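Side-chain contacts in ribonuclease (Nicotiana glutinosa, PDB 1IYB), which probably cleaves RNA as a ribonuclease of the T2 family and binds guanosine-5'-monophosphate in its nucleotide pocket: residues Trp94-Glu97 against Trp98-Gly102; Asp110-Gly113 against Tyr114-Ala118; Leu119-Lys122 against Asn123-Asn126; Tyr143-Asn146 against Ser147-Ala151. All coordinates share one frame; numbering follows the deposited sequence.

Contact 1: Trp94-Glu97 against Trp98-Gly102. With 5GP (guanosine-5'-monophosphate), chain C.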
loop_
_atom_site.group_PDB
_atom_site.type_symbol
_atom_site.label_atom_id
_atom_site.label_comp_id
_atom_site.label_asym_id
_atom_site.label_seq_id
_atom_site.Cartn_x
_atom_site.Cartn_y
_atom_site.Cartn_z
ATOM N N TRP A 94 -5.221 -8.290 -14.294
ATOM C CA TRP A 94 -5.026 -7.099 -15.119
ATOM C C TRP A 94 -5.699 -5.876 -14.496
ATOM O O TRP A 94 -5.135 -4.773 -14.491
ATOM C CB TRP A 94 -5.562 -7.342 -16.537
ATOM C CG TRP A 94 -4.970 -8.571 -17.160
ATOM C CD1 TRP A 94 -3.709 -9.059 -16.960
ATOM C CD2 TRP A 94 -5.614 -9.480 -18.062
ATOM N NE1 TRP A 94 -3.529 -10.218 -17.676
ATOM C CE2 TRP A 94 -4.681 -10.501 -18.362
ATOM C CE3 TRP A 94 -6.886 -9.532 -18.645
ATOM C CZ2 TRP A 94 -4.979 -11.564 -19.220
ATOM C CZ3 TRP A 94 -7.183 -10.591 -19.501
ATOM C CH2 TRP A 94 -6.231 -11.592 -19.778
ATOM N N SER A 95 -6.901 -6.074 -13.961
ATOM C CA SER A 95 -7.633 -4.979 -13.329
ATOM C C SER A 95 -6.840 -4.452 -12.138
ATOM O O SER A 95 -6.708 -3.245 -11.955
ATOM C CB SER A 95 -9.009 -5.450 -12.854
ATOM O OG SER A 95 -9.683 -4.409 -12.159
ATOM N N HIS A 96 -6.315 -5.369 -11.332
ATOM C CA HIS A 96 -5.525 -5.002 -10.164
ATOM C C HIS A 96 -4.300 -4.174 -10.551
ATOM O O HIS A 96 -3.990 -3.168 -9.915
ATOM C CB HIS A 96 -5.077 -6.263 -9.418
ATOM C CG HIS A 96 -4.081 -5.998 -8.333
ATOM N ND1 HIS A 96 -4.423 -5.404 -7.138
ATOM C CD2 HIS A 96 -2.745 -6.214 -8.277
ATOM C CE1 HIS A 96 -3.340 -5.266 -6.392
ATOM N NE2 HIS A 96 -2.308 -5.749 -7.061
ATOM N N GLU A 97 -3.596 -4.600 -11.593
ATOM C CA GLU A 97 -2.412 -3.873 -12.019
ATOM C C GLU A 97 -2.756 -2.478 -12.530
ATOM O O GLU A 97 -2.019 -1.521 -12.276
ATOM C CB GLU A 97 -1.648 -4.680 -13.076
ATOM C CG GLU A 97 -1.021 -5.950 -12.501
ATOM C CD GLU A 97 -0.001 -5.660 -11.406
ATOM O OE1 GLU A 97 -0.043 -6.333 -10.352
ATOM O OE2 GLU A 97 0.849 -4.764 -11.604
ATOM N N TRP A 98 -3.875 -2.342 -13.235
ATOM C CA TRP A 98 -4.249 -1.019 -13.715
ATOM C C TRP A 98 -4.650 -0.103 -12.563
ATOM O O TRP A 98 -4.178 1.029 -12.463
ATOM C CB TRP A 98 -5.411 -1.073 -14.716
ATOM C CG TRP A 98 -5.989 0.299 -14.933
ATOM C CD1 TRP A 98 -7.131 0.808 -14.377
ATOM C CD2 TRP A 98 -5.365 1.388 -15.626
ATOM N NE1 TRP A 98 -7.248 2.145 -14.671
ATOM C CE2 TRP A 98 -6.178 2.528 -15.436
ATOM C CE3 TRP A 98 -4.192 1.512 -16.385
ATOM C CZ2 TRP A 98 -5.857 3.780 -15.977
ATOM C CZ3 TRP A 98 -3.870 2.760 -16.923
ATOM C CH2 TRP A 98 -4.702 3.876 -16.713
ATOM N N GLU A 99 -5.523 -0.595 -11.695
ATOM C CA GLU A 99 -5.996 0.220 -10.586
ATOM C C GLU A 99 -4.931 0.589 -9.562
ATOM O O GLU A 99 -4.905 1.717 -9.072
ATOM C CB GLU A 99 -7.196 -0.468 -9.931
ATOM C CG GLU A 99 -8.333 -0.629 -10.935
ATOM C CD GLU A 99 -9.662 -1.009 -10.313
ATOM O OE1 GLU A 99 -10.649 -1.119 -11.079
ATOM O OE2 GLU A 99 -9.724 -1.198 -9.077
ATOM N N LYS A 100 -4.033 -0.337 -9.250
ATOM C CA LYS A 100 -2.984 -0.042 -8.276
ATOM C C LYS A 100 -1.803 0.731 -8.857
ATOM O O LYS A 100 -1.269 1.638 -8.213
ATOM C CB LYS A 100 -2.451 -1.332 -7.643
ATOM C CG LYS A 100 -1.313 -1.094 -6.646
ATOM C CD LYS A 100 -0.872 -2.380 -5.955
ATOM C CE LYS A 100 0.207 -2.102 -4.907
ATOM N NZ LYS A 100 0.644 -3.330 -4.175
ATOM N N HIS A 101 -1.400 0.382 -10.076
ATOM C CA HIS A 101 -0.241 1.013 -10.702
ATOM C C HIS A 101 -0.514 1.905 -11.919
ATOM O O HIS A 101 -0.013 3.029 -12.001
ATOM C CB HIS A 101 0.759 -0.080 -11.090
ATOM C CG HIS A 101 1.302 -0.852 -9.924
ATOM N ND1 HIS A 101 2.168 -0.301 -9.005
ATOM C CD2 HIS A 101 1.118 -2.139 -9.541
ATOM C CE1 HIS A 101 2.495 -1.214 -8.106
ATOM N NE2 HIS A 101 1.872 -2.338 -8.409
ATOM N N GLY A 102 -1.283 1.395 -12.876
ATOM C CA GLY A 102 -1.584 2.167 -14.069
ATOM C C GLY A 102 -2.160 3.549 -13.809
ATOM O O GLY A 102 -1.779 4.525 -14.455
HETATM P P 5GP C . 1.546 -5.779 -6.991
HETATM O O1P 5GP C . 1.642 -4.590 -6.139
HETATM O O2P 5GP C . 1.370 -5.424 -8.454
HETATM O O3P 5GP C . 2.795 -6.705 -6.784
HETATM O "O5'" 5GP C . 0.283 -6.745 -6.599
HETATM C "C5'" 5GP C . 0.107 -8.075 -7.215
HETATM C "C4'" 5GP C . -1.143 -8.847 -6.728
HETATM O "O4'" 5GP C . -1.780 -9.427 -7.952
HETATM C "C3'" 5GP C . -0.976 -10.064 -5.823
HETATM O "O3'" 5GP C . -0.893 -9.747 -4.442
HETATM C "C2'" 5GP C . -2.204 -10.935 -6.114
HETATM O "O2'" 5GP C . -3.337 -10.572 -5.295
HETATM C "C1'" 5GP C . -2.446 -10.684 -7.593
HETATM N N9 5GP C . -2.139 -11.764 -8.584
HETATM C C8 5GP C . -2.988 -12.463 -9.413
HETATM N N7 5GP C . -2.404 -13.287 -10.257
HETATM C C5 5GP C . -1.041 -13.108 -9.946
HETATM C C6 5GP C . 0.103 -13.742 -10.537
HETATM O O6 5GP C . 0.129 -14.573 -11.437
HETATM N N1 5GP C . 1.319 -13.287 -9.939
HETATM C C2 5GP C . 1.380 -12.346 -8.913
HETATM N N2 5GP C . 2.632 -12.065 -8.498
HETATM N N3 5GP C . 0.308 -11.749 -8.358
HETATM C C4 5GP C . -0.870 -12.181 -8.925
HETATM O O HOH W 1 -9.031 -4.231 -9.382
#
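Glu97 and His101 both set CG beside the backbone N (chi1 -68° and -63°), so that one helical turn apart their side chains run alongside each other. Glu97 also bends at chi2, which leaves OE2 3.3 Å from His101 CD2. The carboxylate and ring planes are 26° apart. His96 and Lys100 form a second such pair, each with CG turned opposite to its backbone N. Lys100 runs out extended. Its CB sits over one face of the His96 ring, and its CD is 3.8 Å from His96 CE1.

All four side chains meet guanosine-5'-monophosphate. His96 NE2 donates to O5' of the nucleotide over 2.8 Å. Lys100 NZ and His101 NE2 both donate to O1P, the latter over 3.2 Å. The further bond from His101 to O2P is weak. Glu97 OE1 lies 2.5 Å from O2P of the nucleotide. The phosphate lies at the edge of the His101 ring, and Lys100 CG covers one face. The sequence from His96 to Gly102 fits the His-Glu-Trp-Glu-Lys-His-Gly motif of the T2 family, so this is probably the phosphate side of the active site.

The helix ends in a wider pi-type turn, where Glu97 O accepts from both His101 N and Gly102 N. Trp46 of strand 41-48 bonds Glu97 OE2 and stacks on His101. Trp94 and Trp98 pack against Phe115 of helix 111-124, and Trp94 also reaches helix 73-79.

Contact 2: Asp110-Gly113 against Tyr114-Ala118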
loop_
_atom_site.group_PDB
_atom_site.type_symbol
_atom_site.label_atom_id
_atom_site.label_comp_id
_atom_site.label_asym_id
_atom_site.label_seq_id
_atom_site.Cartn_x
_atom_site.Cartn_y
_atom_site.Cartn_z
ATOM N N ASP A 110 -3.053 5.979 -21.180
ATOM C CA ASP A 110 -4.418 5.672 -20.780
ATOM C C ASP A 110 -4.400 4.144 -20.677
ATOM O O ASP A 110 -3.322 3.540 -20.755
ATOM C CB ASP A 110 -5.483 6.184 -21.780
ATOM C CG ASP A 110 -5.295 5.676 -23.202
ATOM O OD1 ASP A 110 -4.562 4.694 -23.429
ATOM O OD2 ASP A 110 -5.923 6.275 -24.107
ATOM N N GLN A 111 -5.545 3.502 -20.493
ATOM C CA GLN A 111 -5.529 2.050 -20.347
ATOM C C GLN A 111 -4.944 1.294 -21.532
ATOM O O GLN A 111 -4.093 0.416 -21.351
ATOM C CB GLN A 111 -6.927 1.538 -20.009
ATOM C CG GLN A 111 -7.336 1.957 -18.607
ATOM C CD GLN A 111 -8.650 1.366 -18.159
ATOM O OE1 GLN A 111 -8.895 0.171 -18.322
ATOM N NE2 GLN A 111 -9.502 2.201 -17.572
ATOM N N HIS A 112 -5.375 1.633 -22.741
ATOM C CA HIS A 112 -4.850 0.949 -23.917
ATOM C C HIS A 112 -3.339 1.152 -24.028
ATOM O O HIS A 112 -2.600 0.208 -24.308
ATOM C CB HIS A 112 -5.517 1.459 -25.193
ATOM C CG HIS A 112 -5.084 0.722 -26.422
ATOM N ND1 HIS A 112 -5.710 -0.423 -26.865
ATOM C CD2 HIS A 112 -4.046 0.934 -27.265
ATOM C CE1 HIS A 112 -5.076 -0.885 -27.929
ATOM N NE2 HIS A 112 -4.062 -0.079 -28.192
ATOM N N GLY A 113 -2.886 2.384 -23.810
ATOM C CA GLY A 113 -1.465 2.681 -23.896
ATOM C C GLY A 113 -0.626 1.984 -22.839
ATOM O O GLY A 113 0.510 1.587 -23.101
ATOM N N TYR A 114 -1.189 1.843 -21.643
ATOM C CA TYR A 114 -0.508 1.191 -20.527
ATOM C C TYR A 114 -0.270 -0.287 -20.831
ATOM O O TYR A 114 0.859 -0.775 -20.757
ATOM C CB TYR A 114 -1.350 1.324 -19.253
ATOM C CG TYR A 114 -0.777 0.614 -18.043
ATOM C CD1 TYR A 114 0.267 1.176 -17.307
ATOM C CD2 TYR A 114 -1.271 -0.631 -17.645
ATOM C CE1 TYR A 114 0.807 0.514 -16.199
ATOM C CE2 TYR A 114 -0.739 -1.300 -16.544
ATOM C CZ TYR A 114 0.298 -0.722 -15.827
ATOM O OH TYR A 114 0.824 -1.394 -14.745
ATOM N N PHE A 115 -1.340 -1.006 -21.157
ATOM C CA PHE A 115 -1.210 -2.421 -21.461
ATOM C C PHE A 115 -0.387 -2.658 -22.719
ATOM O O PHE A 115 0.382 -3.617 -22.781
ATOM C CB PHE A 115 -2.592 -3.071 -21.563
ATOM C CG PHE A 115 -3.258 -3.250 -20.229
ATOM C CD1 PHE A 115 -4.135 -2.288 -19.728
ATOM C CD2 PHE A 115 -2.946 -4.348 -19.435
ATOM C CE1 PHE A 115 -4.688 -2.422 -18.448
ATOM C CE2 PHE A 115 -3.489 -4.490 -18.159
ATOM C CZ PHE A 115 -4.361 -3.525 -17.665
ATOM N N LYS A 116 -0.531 -1.787 -23.714
ATOM C CA LYS A 116 0.248 -1.938 -24.940
ATOM C C LYS A 116 1.742 -1.767 -24.649
ATOM O O LYS A 116 2.572 -2.522 -25.160
ATOM C CB LYS A 116 -0.194 -0.916 -25.995
ATOM C CG LYS A 116 0.735 -0.823 -27.203
ATOM C CD LYS A 116 0.265 0.237 -28.188
ATOM C CE LYS A 116 1.391 0.671 -29.124
ATOM N NZ LYS A 116 2.020 -0.477 -29.831
ATOM N N LYS A 117 2.091 -0.777 -23.833
ATOM C CA LYS A 117 3.494 -0.556 -23.511
ATOM C C LYS A 117 4.069 -1.780 -22.800
ATOM O O LYS A 117 5.184 -2.211 -23.094
ATOM C CB LYS A 117 3.661 0.685 -22.626
ATOM C CG LYS A 117 5.110 0.989 -22.264
ATOM C CD LYS A 117 5.935 1.358 -23.486
ATOM C CE LYS A 117 7.391 1.589 -23.110
ATOM N NZ LYS A 117 8.186 2.114 -24.261
ATOM N N ALA A 118 3.309 -2.338 -21.863
ATOM C CA ALA A 118 3.769 -3.514 -21.134
ATOM C C ALA A 118 4.011 -4.673 -22.101
ATOM O O ALA A 118 4.999 -5.399 -21.981
ATOM C CB ALA A 118 2.741 -3.913 -20.081
#
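Asp110 O accepts from Tyr114 N at 2.9 Å, and three more bonds of the same i to i+4 kind, up to Lys117 N on Gly113 O, build the first turns of helix 111-124. Asp110 is the N-cap. Its chi1 of 56° folds the carboxylate back over the start of the helix, and OD1 takes the N-H of Gly113 at 2.9 Å, almost straight (168°).

Tyr114 and Phe115 carry the buried side. The Tyr114 ring leads away from the first turn, with CB 3.3 Å from Asp110 O. The Phe115 ring instead stays close to that turn. Its CD1 lies 3.2 Å from Gln111 O, which sits at the ring edge near the plane. Tyr114 CD2 comes over one face of the Phe115 ring, toward its rim. On the other flank, the aliphatic part of Lys116 passes His112 loosely, CD to NE2 being 4.3 Å. Lys116 CB is in closer touch with the backbone, 3.1 Å from His112 O.

The buried polar ends have partners in other parts of the fold. Gln111 bonds Asp65 N and Pro63 O through the two atoms of its amide. Tyr114 OH bonds Leu45 O, which ties the helix to strand 41-48. At the exposed end, the capping carboxylate supplies an acceptor for an N-H that the first turn leaves without a helical partner. Its negative charge would also be expected to suit the positive end of the helix dipole.

Contact 3: Leu119-Lys122 against Asn123-Asn126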
loop_
_atom_site.group_PDB
_atom_site.type_symbol
_atom_site.label_atom_id
_atom_site.label_comp_id
_atom_site.label_asym_id
_atom_site.label_seq_id
_atom_site.Cartn_x
_atom_site.Cartn_y
_atom_site.Cartn_z
ATOM N N LEU A 119 3.097 -4.847 -23.052
ATOM C CA LEU A 119 3.221 -5.916 -24.035
ATOM C C LEU A 119 4.423 -5.699 -24.945
ATOM O O LEU A 119 5.129 -6.651 -25.287
ATOM C CB LEU A 119 1.947 -6.011 -24.877
ATOM C CG LEU A 119 0.726 -6.587 -24.160
ATOM C CD1 LEU A 119 -0.501 -6.450 -25.047
ATOM C CD2 LEU A 119 0.974 -8.051 -23.819
ATOM N N ASP A 120 4.655 -4.449 -25.338
ATOM C CA ASP A 120 5.783 -4.138 -26.209
ATOM C C ASP A 120 7.105 -4.357 -25.477
ATOM O O ASP A 120 8.066 -4.867 -26.061
ATOM C CB ASP A 120 5.664 -2.702 -26.736
ATOM C CG ASP A 120 4.577 -2.558 -27.803
ATOM O OD1 ASP A 120 4.287 -1.413 -28.219
ATOM O OD2 ASP A 120 4.014 -3.587 -28.237
ATOM N N LEU A 121 7.157 -3.981 -24.200
ATOM C CA LEU A 121 8.363 -4.177 -23.399
ATOM C C LEU A 121 8.634 -5.677 -23.239
ATOM O O LEU A 121 9.782 -6.120 -23.260
ATOM C CB LEU A 121 8.194 -3.528 -22.019
ATOM C CG LEU A 121 8.341 -2.003 -21.981
ATOM C CD1 LEU A 121 7.773 -1.460 -20.679
ATOM C CD2 LEU A 121 9.814 -1.633 -22.140
ATOM N N LYS A 122 7.563 -6.452 -23.094
ATOM C CA LYS A 122 7.668 -7.898 -22.930
ATOM C C LYS A 122 8.322 -8.529 -24.158
ATOM O O LYS A 122 9.206 -9.378 -24.039
ATOM C CB LYS A 122 6.269 -8.485 -22.700
ATOM C CG LYS A 122 6.190 -10.002 -22.548
ATOM C CD LYS A 122 6.956 -10.493 -21.338
ATOM C CE LYS A 122 6.517 -11.902 -20.941
ATOM N NZ LYS A 122 6.657 -12.890 -22.049
ATOM N N ASN A 123 7.886 -8.108 -25.338
ATOM C CA ASN A 123 8.440 -8.632 -26.582
ATOM C C ASN A 123 9.875 -8.148 -26.775
ATOM O O ASN A 123 10.702 -8.852 -27.348
ATOM C CB ASN A 123 7.572 -8.192 -27.761
ATOM C CG ASN A 123 8.101 -8.685 -29.095
ATOM O OD1 ASN A 123 8.148 -9.888 -29.354
ATOM N ND2 ASN A 123 8.500 -7.753 -29.952
ATOM N N GLN A 124 10.157 -6.943 -26.288
ATOM C CA GLN A 124 11.480 -6.329 -26.387
ATOM C C GLN A 124 12.495 -7.004 -25.464
ATOM O O GLN A 124 13.679 -7.108 -25.791
ATOM C CB GLN A 124 11.376 -4.848 -26.011
ATOM C CG GLN A 124 12.681 -4.057 -26.074
ATOM C CD GLN A 124 12.600 -2.733 -25.322
ATOM O OE1 GLN A 124 11.553 -2.081 -25.289
ATOM N NE2 GLN A 124 13.715 -2.324 -24.725
ATOM N N ILE A 125 12.016 -7.468 -24.316
ATOM C CA ILE A 125 12.875 -8.091 -23.318
ATOM C C ILE A 125 12.474 -9.535 -23.023
ATOM O O ILE A 125 11.775 -9.808 -22.044
ATOM C CB ILE A 125 12.827 -7.271 -22.014
ATOM C CG1 ILE A 125 13.112 -5.801 -22.333
ATOM C CG2 ILE A 125 13.835 -7.811 -21.010
ATOM C CD1 ILE A 125 12.876 -4.863 -21.181
ATOM N N ASN A 126 12.915 -10.454 -23.878
ATOM C CA ASN A 126 12.611 -11.874 -23.705
ATOM C C ASN A 126 13.671 -12.445 -22.773
ATOM O O ASN A 126 14.755 -12.841 -23.208
ATOM C CB ASN A 126 12.662 -12.598 -25.049
ATOM C CG ASN A 126 12.101 -14.007 -24.974
ATOM O OD1 ASN A 126 12.334 -14.727 -24.006
ATOM N ND2 ASN A 126 11.368 -14.409 -26.007
#
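Gln124 holds its flat amide next to Leu121, with OE1 3.6 Å from Leu121 CD2. The methyl lies well to one side of the amide plane, near the oxygen end. The two side chains run alongside each other in the same direction. Gln124 has an extended chain with CG opposite its backbone N (chi1 -180°), and this carries the amide out level with the leucine branch. Nearer the backbone, Gln124 CB lies 3.3 Å from Asp120 O. The carboxylate of Asp120 turns outward to two bases, and its oxygens form salt bridges with Lys116 and Arg75.

These residues form the C-terminal end of helix 111-124. Regular bonds run from Asn123 N to Leu119 O and from Gln124 N to Asp120 O. Ile125 is the first residue to leave helical geometry, yet its N still reaches Leu121 O at 2.8 Å. The same N makes a second, weak bond to Lys122 O at 3.4 Å. Ile125 CG1 packs 3.5 Å from Leu121 O, so main chain and side chain both lean on that carbonyl. The chain passes at once into helix 127-133. Asn126 is the N-cap of that helix, its OD1 accepting from Glu129 N.

Bends at chi2 and chi4 of Lys122 bring its NZ to a weak bond with Phe40 O. Leu119, Leu121 and Lys122 lie against the sheet, Leu119 on Ile42, Leu121 on Phe13 and Leu45, and Lys122 on Phe13, Gln15 and Ile42.

Contact 4: Tyr143-Asn146 against Ser147-Ala151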
loop_
_atom_site.group_PDB
_atom_site.type_symbol
_atom_site.label_atom_id
_atom_site.label_comp_id
_atom_site.label_asym_id
_atom_site.label_seq_id
_atom_site.Cartn_x
_atom_site.Cartn_y
_atom_site.Cartn_z
ATOM N N TYR A 143 22.586 -20.934 -10.268
ATOM C CA TYR A 143 23.403 -19.977 -10.994
ATOM C C TYR A 143 23.754 -18.807 -10.094
ATOM O O TYR A 143 23.017 -18.494 -9.159
ATOM C CB TYR A 143 22.642 -19.471 -12.225
ATOM C CG TYR A 143 22.149 -20.578 -13.127
ATOM C CD1 TYR A 143 20.951 -21.245 -12.862
ATOM C CD2 TYR A 143 22.905 -20.995 -14.219
ATOM C CE1 TYR A 143 20.521 -22.305 -13.664
ATOM C CE2 TYR A 143 22.486 -22.050 -15.025
ATOM C CZ TYR A 143 21.297 -22.700 -14.744
ATOM O OH TYR A 143 20.890 -23.746 -15.539
ATOM N N SER A 144 24.878 -18.157 -10.371
ATOM C CA SER A 144 25.278 -17.024 -9.557
ATOM C C SER A 144 24.396 -15.839 -9.908
ATOM O O SER A 144 23.981 -15.674 -11.056
ATOM C CB SER A 144 26.749 -16.661 -9.795
ATOM O OG SER A 144 26.952 -16.126 -11.088
ATOM N N LEU A 145 24.108 -15.019 -8.905
ATOM C CA LEU A 145 23.283 -13.840 -9.101
ATOM C C LEU A 145 23.917 -12.933 -10.156
ATOM O O LEU A 145 23.235 -12.412 -11.043
ATOM C CB LEU A 145 23.141 -13.095 -7.775
ATOM C CG LEU A 145 22.373 -11.778 -7.773
ATOM C CD1 LEU A 145 20.943 -12.008 -8.235
ATOM C CD2 LEU A 145 22.401 -11.197 -6.365
ATOM N N ASN A 146 25.231 -12.758 -10.069
ATOM C CA ASN A 146 25.935 -11.911 -11.018
ATOM C C ASN A 146 25.882 -12.417 -12.462
ATOM O O ASN A 146 25.847 -11.615 -13.397
ATOM C CB ASN A 146 27.391 -11.731 -10.584
ATOM C CG ASN A 146 27.540 -10.782 -9.413
ATOM O OD1 ASN A 146 27.039 -9.656 -9.446
ATOM N ND2 ASN A 146 28.243 -11.225 -8.374
ATOM N N SER A 147 25.869 -13.734 -12.655
ATOM C CA SER A 147 25.811 -14.282 -14.009
ATOM C C SER A 147 24.475 -13.922 -14.653
ATOM O O SER A 147 24.402 -13.623 -15.847
ATOM C CB SER A 147 25.983 -15.807 -13.989
ATOM O OG SER A 147 24.833 -16.462 -13.477
ATOM N N ILE A 148 23.421 -13.944 -13.844
ATOM C CA ILE A 148 22.080 -13.625 -14.312
ATOM C C ILE A 148 21.988 -12.139 -14.658
ATOM O O ILE A 148 21.490 -11.766 -15.722
ATOM C CB ILE A 148 21.030 -13.993 -13.229
ATOM C CG1 ILE A 148 21.012 -15.512 -13.024
ATOM C CG2 ILE A 148 19.644 -13.490 -13.629
ATOM C CD1 ILE A 148 20.197 -15.964 -11.823
ATOM N N LYS A 149 22.482 -11.297 -13.758
ATOM C CA LYS A 149 22.462 -9.853 -13.977
ATOM C C LYS A 149 23.263 -9.458 -15.214
ATOM O O LYS A 149 22.797 -8.685 -16.050
ATOM C CB LYS A 149 23.057 -9.124 -12.770
ATOM C CG LYS A 149 22.220 -9.160 -11.512
ATOM C CD LYS A 149 22.951 -8.439 -10.390
ATOM C CE LYS A 149 22.115 -8.355 -9.127
ATOM N NZ LYS A 149 22.822 -7.574 -8.070
ATOM N N ASN A 150 24.471 -9.998 -15.330
ATOM C CA ASN A 150 25.338 -9.648 -16.447
ATOM C C ASN A 150 24.905 -10.193 -17.800
ATOM O O ASN A 150 25.157 -9.565 -18.827
ATOM C CB ASN A 150 26.781 -10.046 -16.126
ATOM C CG ASN A 150 27.339 -9.272 -14.939
ATOM O OD1 ASN A 150 26.932 -8.137 -14.683
ATOM N ND2 ASN A 150 28.279 -9.874 -14.220
ATOM N N ALA A 151 24.248 -11.347 -17.810
ATOM C CA ALA A 151 23.768 -11.912 -19.063
ATOM C C ALA A 151 22.714 -10.954 -19.616
ATOM O O ALA A 151 22.672 -10.673 -20.812
ATOM C CB ALA A 151 23.156 -13.286 -18.821
#
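Ser147 and Ser144 grip each other at the start of helix 145-156. Ser147 OG donates to Ser144 O at 2.7 Å. In return, Ser144 OG accepts from Ser147 N at 3.1 Å. Both hydroxyls stand between the backbone N and the carbonyl carbon (chi1 72° and 69°), which folds them toward the first turn. Ser144 O also receives weak bonds from Ser147 N and Ile148 N, and the hydroxyl of Ser147 is the closest of its three donors in the two segments.

Ile148 comes next and is the buried residue of the group. Its CD1 lies 4.3 Å from Tyr143 CB, an apolar touch that joins the end of strand 142-144 to the helix. The phenol of Tyr143 leads away, and its OH bonds Asp139 OD1 and His137 N.

Lys149 N bonds Leu145 O, and the lysine chain then runs extended across the leucine. The two side chains cross obliquely. Lys149 CE rests 3.7 Å from Leu145 CG, so the contact is made by the methylene next to the ammonium group. Leu145, Ile148 and Lys149 all touch Ile162 of strand 161-166.

Asn150 N closes the next turn on Asn146 O at 2.9 Å. Its amide folds back over the same carbonyl, ND2 lying 3.1 Å from Asn146 O, but at an angle too poor for a bond.

The arrangement is a strand-to-helix junction with a serine N-cap. The hydroxyl of Ser144 accepts from the N-H three residues on.

Overall arrangement
Contacts 1 and 2 lie on successive helices, 91-102 and 111-124, with centres about 11 Å apart. They touch directly: Trp98 CE2 meets Gln111 CG at 3.4 Å, and Gly102 CA meets Tyr114 CE1 at 3.6 Å. Contact 2 thus backs the helix that holds the phosphate site. Its Tyr114 side chain stays about 7 Å from the nucleotide. Contact 3 continues helix 111-124, its centre about 13 Å from that of contact 2, and its Lys122 side chain is about 12 Å from the nucleotide. Contact 4 stands apart, across the chain's centre from contacts 1 and 2, with centres about 30 Å from both.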